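Local coordinates for D,D-dipeptidase/D,D-carboxypeptidase (Enterococcus faecalis, PDB 4MUQ), which is a zinc-dependent D,D-peptidase of vancomycin resistance that probably hydrolyses D-Ala-D-Ala and removes terminal D-alanine from cell-wall precursors, at residues Ile135-Glu138 against Phe139-Ala142; Tyr197-Asp200 against Asn201-Leu204. One frame throughout, in Å; residues are numbered along the deposited sequence.

Interaction 1: residues Ile135-Glu138 against Phe139-Ala142; sequences ICDE and FRRA
Phe-139, Arg-140, Arg-141 and Ala-142 each send their backbone N-H to the carbonyl four residues back, on Ile-135, Cys-136, Asp-137 and Glu-138, so the whole segment is regular alpha helix. On its outer flank Asp-137 reaches forward to two arginines. Its CG lies opposite the backbone N (chi1 -154°), which carries the carboxylate along the helix toward the next turn. There the two oxygens divide the work. OD1 of Asp-137 accepts a hydrogen bond from NH1 of Arg-140 (3.0 Å) with its anti lone pair; the carboxylate sits at the edge of that guanidinium, the two planes 39° apart. OD2 of Asp-137 faces NE of Arg-141 (3.2 Å) in a second salt bridge, the less certain of the two because Arg-141 is modelled in two conformers. Arg-140 runs straight to CD, then bends at chi3 (-76°), bringing NH1 back beside the Asp-137 carboxylate. Its guanidinium is held further by Gln-150 and by the carbonyls of Phe-130, Pro-131 and Pro-166, with the ring of Tyr-132 in cation-pi contact, so its rotation should be well fixed. Phe-139 points to the other flank and meets Phe-169 edge-to-face. This is an amphipathic helix of the alpha+beta Hedgehog/DD-peptidase fold, its apolar side packed on helix 49-62 and strands 68-72 and 113-118, with an i to i+3 and i+4 salt-bridge network along its polar side.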
loop_
_atom_site.group_PDB
_atom_site.type_symbol
_atom_site.label_atom_id
_atom_site.label_comp_id
_atom_site.label_asym_id
_atom_site.label_seq_id
_atom_site.Cartn_x
_atom_site.Cartn_y
_atom_site.Cartn_z
ATOM N N ILE A 135 -14.872 13.528 -9.348
ATOM C CA ILE A 135 -13.674 13.797 -8.565
ATOM C C ILE A 135 -13.043 12.530 -7.993
ATOM O O ILE A 135 -11.820 12.426 -7.918
ATOM C CB ILE A 135 -13.957 14.845 -7.446
ATOM C CG1 ILE A 135 -12.651 15.339 -6.823
ATOM C CG2 ILE A 135 -14.911 14.291 -6.391
ATOM C CD1 ILE A 135 -11.753 16.072 -7.806
ATOM N N CYS A 136 -13.867 11.559 -7.602
ATOM C CA CYS A 136 -13.341 10.318 -7.047
ATOM C C CYS A 136 -12.541 9.555 -8.090
ATOM O O CYS A 136 -11.509 8.954 -7.781
ATOM C CB CYS A 136 -14.458 9.432 -6.496
ATOM S SG CYS A 136 -15.323 10.148 -5.098
ATOM N N ASP A 137 -13.009 9.589 -9.333
ATOM C CA ASP A 137 -12.279 8.919 -10.402
ATOM C C ASP A 137 -11.036 9.703 -10.821
ATOM O O ASP A 137 -10.044 9.108 -11.249
ATOM C CB ASP A 137 -13.160 8.650 -11.617
ATOM C CG ASP A 137 -12.664 7.472 -12.426
ATOM O OD1 ASP A 137 -12.387 6.417 -11.818
ATOM O OD2 ASP A 137 -12.520 7.609 -13.657
ATOM N N GLU A 138 -11.080 11.023 -10.685
ATOM C CA GLU A 138 -9.876 11.828 -10.875
ATOM C C GLU A 138 -8.807 11.416 -9.870
ATOM O O GLU A 138 -7.633 11.269 -10.221
ATOM C CB GLU A 138 -10.179 13.319 -10.720
ATOM C CG GLU A 138 -10.920 13.938 -11.892
ATOM C CD GLU A 138 -10.898 15.458 -11.849
ATOM O OE1 GLU A 138 -11.984 16.070 -11.906
ATOM O OE2 GLU A 138 -9.796 16.043 -11.763
ATOM N N PHE A 139 -9.206 11.206 -8.620
ATOM C CA PHE A 139 -8.274 10.690 -7.633
ATOM C C PHE A 139 -7.719 9.335 -8.069
ATOM O O PHE A 139 -6.501 9.093 -8.026
ATOM C CB PHE A 139 -8.924 10.551 -6.246
ATOM C CG PHE A 139 -7.981 9.995 -5.213
ATOM C CD1 PHE A 139 -7.241 10.848 -4.405
ATOM C CD2 PHE A 139 -7.808 8.626 -5.073
ATOM C CE1 PHE A 139 -6.341 10.345 -3.471
ATOM C CE2 PHE A 139 -6.901 8.108 -4.156
ATOM C CZ PHE A 139 -6.173 8.976 -3.346
ATOM N N ARG A 140 -8.625 8.434 -8.438
ATOM C CA ARG A 140 -8.254 7.066 -8.754
ATOM C C ARG A 140 -7.273 7.031 -9.917
ATOM O O ARG A 140 -6.314 6.252 -9.901
ATOM C CB ARG A 140 -9.515 6.241 -9.048
ATOM C CG ARG A 140 -9.267 4.791 -9.380
ATOM C CD ARG A 140 -10.577 4.125 -9.756
ATOM N NE ARG A 140 -11.426 3.840 -8.595
ATOM C CZ ARG A 140 -12.532 4.521 -8.292
ATOM N NH1 ARG A 140 -12.920 5.553 -9.023
ATOM N NH2 ARG A 140 -13.256 4.174 -7.236
ATOM N N ARG A 141 -7.481 7.891 -10.906
ATOM C CA ARG A 141 -6.614 7.921 -12.082
ATOM C C ARG A 141 -5.263 8.600 -11.814
ATOM O O ARG A 141 -4.258 8.272 -12.441
ATOM C CB ARG A 141 -7.340 8.557 -13.273
ATOM C CG ARG A 141 -8.531 7.727 -13.766
ATOM C CD ARG A 141 -9.193 8.345 -14.992
ATOM N NE ARG A 141 -10.093 7.412 -15.670
ATOM C CZ ARG A 141 -10.444 7.505 -16.950
ATOM N NH1 ARG A 141 -9.968 8.490 -17.701
ATOM N NH2 ARG A 141 -11.267 6.612 -17.483
ATOM N N ALA A 142 -5.235 9.536 -10.867
ATOM C CA ALA A 142 -3.984 10.214 -10.495
ATOM C C ALA A 142 -3.132 9.396 -9.519
ATOM O O ALA A 142 -1.901 9.504 -9.502
ATOM C CB ALA A 142 -4.274 11.570 -9.904
#

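Interaction 2: residues Tyr197-Asp200 against Asn201-Leu204; sequences YLED and NKYL
Tyr-203 turns its ring edge onto the face of Tyr-197 in a T-shaped pair, the planes 86° apart and the centroids 5.1 Å from each other. The edge atom CD1 of Tyr-203 comes down near the rim, 3.6 Å from CZ of Tyr-197, while CB of Tyr-203 lies over the same ring, 4.0 Å from its centroid, as a CH-pi contact. The ring of Tyr-197 therefore meets both the base and the edge of its partner. At its own edge, CD1 of Tyr-197 lies 3.3 Å from the carbonyl O of Asn-201. The ring of Phe-193 meets that of Tyr-197 at an oblique angle.

The side chains of Leu-198 and Asn-201 run alongside each other, and the two residues are joined twice. The backbone N of Asn-201 bonds to O of Leu-198 (2.9 Å), and in return the N of Leu-198 bonds to OD1 of Asn-201 (2.9 Å). In both bonds the donor stands well above the carbonyl plane. With chi1 at 67°, Asn-201 tucks its CG between its own backbone N and carbonyl carbon, which folds the amide back toward Leu-198; ND2 bonds to the carbonyl of Ala-196.

Lys-202 runs alongside Glu-199, bending at its last torsion so that NZ of Lys-202 makes a weak bond to the carbonyl O of Glu-199 (3.4 Å). The carboxylate of Glu-199 pairs instead with Lys-228, and Lys-202 also meets Tyr-216 in cation-pi contact. Glu-199 and Asp-200 occupy the central positions of a type I beta turn, closed by the Leu-198 to Asn-201 bond, that leads the chain into edge strand 203-205.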
loop_
_atom_site.group_PDB
_atom_site.type_symbol
_atom_site.label_atom_id
_atom_site.label_comp_id
_atom_site.label_asym_id
_atom_site.label_seq_id
_atom_site.Cartn_x
_atom_site.Cartn_y
_atom_site.Cartn_z
ATOM N N TYR A 197 13.235 -10.366 -11.246
ATOM C CA TYR A 197 14.310 -9.400 -11.457
ATOM C C TYR A 197 15.269 -9.354 -10.269
ATOM O O TYR A 197 15.017 -8.667 -9.282
ATOM C CB TYR A 197 13.728 -8.009 -11.720
ATOM C CG TYR A 197 12.911 -7.935 -12.988
ATOM C CD1 TYR A 197 13.515 -7.677 -14.212
ATOM C CD2 TYR A 197 11.541 -8.142 -12.967
ATOM C CE1 TYR A 197 12.776 -7.620 -15.374
ATOM C CE2 TYR A 197 10.799 -8.096 -14.128
ATOM C CZ TYR A 197 11.420 -7.823 -15.325
ATOM O OH TYR A 197 10.675 -7.770 -16.480
ATOM N N LEU A 198 16.368 -10.090 -10.365
ATOM C CA LEU A 198 17.369 -10.114 -9.302
ATOM C C LEU A 198 18.417 -9.038 -9.556
ATOM O O LEU A 198 18.323 -8.302 -10.534
ATOM C CB LEU A 198 18.023 -11.488 -9.234
ATOM C CG LEU A 198 16.997 -12.617 -9.208
ATOM C CD1 LEU A 198 17.687 -13.960 -9.262
ATOM C CD2 LEU A 198 16.149 -12.505 -7.960
ATOM N N GLU A 199 19.414 -8.936 -8.683
ATOM C CA GLU A 199 20.384 -7.849 -8.803
ATOM C C GLU A 199 21.142 -7.867 -10.127
ATOM O O GLU A 199 21.549 -6.821 -10.638
ATOM C CB GLU A 199 21.368 -7.862 -7.640
ATOM C CG GLU A 199 22.288 -6.658 -7.624
ATOM C CD GLU A 199 23.283 -6.716 -6.495
ATOM O OE1 GLU A 199 23.119 -7.590 -5.619
ATOM O OE2 GLU A 199 24.221 -5.892 -6.486
ATOM N N ASP A 200 21.309 -9.057 -10.691
ATOM C CA ASP A 200 22.048 -9.182 -11.939
ATOM C C ASP A 200 21.143 -9.109 -13.169
ATOM O O ASP A 200 21.614 -9.197 -14.300
ATOM C CB ASP A 200 22.908 -10.446 -11.933
ATOM C CG ASP A 200 24.036 -10.372 -10.915
ATOM O OD1 ASP A 200 24.503 -9.249 -10.624
ATOM O OD2 ASP A 200 24.456 -11.434 -10.406
ATOM N N ASN A 201 19.843 -8.943 -12.940
ATOM C CA ASN A 201 18.915 -8.570 -14.007
ATOM C C ASN A 201 17.817 -7.661 -13.456
ATOM O O ASN A 201 16.653 -8.048 -13.326
ATOM C CB ASN A 201 18.351 -9.790 -14.757
ATOM C CG ASN A 201 17.442 -10.657 -13.896
ATOM O OD1 ASN A 201 17.780 -11.012 -12.765
ATOM N ND2 ASN A 201 16.271 -10.994 -14.432
ATOM N N LYS A 202 18.217 -6.442 -13.110
ATOM C CA LYS A 202 17.320 -5.473 -12.495
ATOM C C LYS A 202 16.203 -5.050 -13.440
ATOM O O LYS A 202 16.355 -5.098 -14.662
ATOM C CB LYS A 202 18.107 -4.237 -12.062
ATOM C CG LYS A 202 19.211 -4.504 -11.057
ATOM C CD LYS A 202 19.859 -3.196 -10.599
ATOM C CE LYS A 202 20.976 -3.443 -9.594
ATOM N NZ LYS A 202 22.307 -3.541 -10.238
ATOM N N TYR A 203 15.080 -4.641 -12.862
ATOM C CA TYR A 203 13.991 -4.037 -13.624
ATOM C C TYR A 203 14.308 -2.562 -13.840
ATOM O O TYR A 203 14.718 -1.871 -12.906
ATOM C CB TYR A 203 12.654 -4.183 -12.874
ATOM C CG TYR A 203 11.472 -3.602 -13.627
ATOM C CD1 TYR A 203 10.751 -4.375 -14.533
ATOM C CD2 TYR A 203 11.096 -2.276 -13.454
ATOM C CE1 TYR A 203 9.678 -3.848 -15.228
ATOM C CE2 TYR A 203 10.022 -1.735 -14.154
ATOM C CZ TYR A 203 9.319 -2.527 -15.030
ATOM O OH TYR A 203 8.256 -1.992 -15.727
ATOM N N LEU A 204 14.103 -2.078 -15.059
ATOM C CA LEU A 204 14.360 -0.677 -15.375
ATOM C C LEU A 204 13.060 0.108 -15.556
ATOM O O LEU A 204 12.255 -0.208 -16.432
ATOM C CB LEU A 204 15.219 -0.551 -16.639
ATOM C CG LEU A 204 15.449 0.885 -17.105
ATOM C CD1 LEU A 204 16.208 1.665 -16.054
ATOM C CD2 LEU A 204 16.203 0.916 -18.432
#

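Going from the N terminus, interaction 1 comes first, inside helix 134-142, which packs against helix 49-62 and the antiparallel sheet whose strand 113-118 carries a zinc ligand, Asp-115. Both contacts are local, so neither closes a long loop; they follow in series, without nesting or crossing. Between them the chain passes through strand 148-150, helix 157-160, strand 168-171 and helices 176-183 and 187-194. Interaction 2 then turns the chain from the last of these helices into edge strand 203-205 of a second antiparallel sheet, whose other strands are 213-219, 244-250 and 234-239. The two contacts have centres about 32 Å apart and nearest atoms about 17 Å apart, without touching.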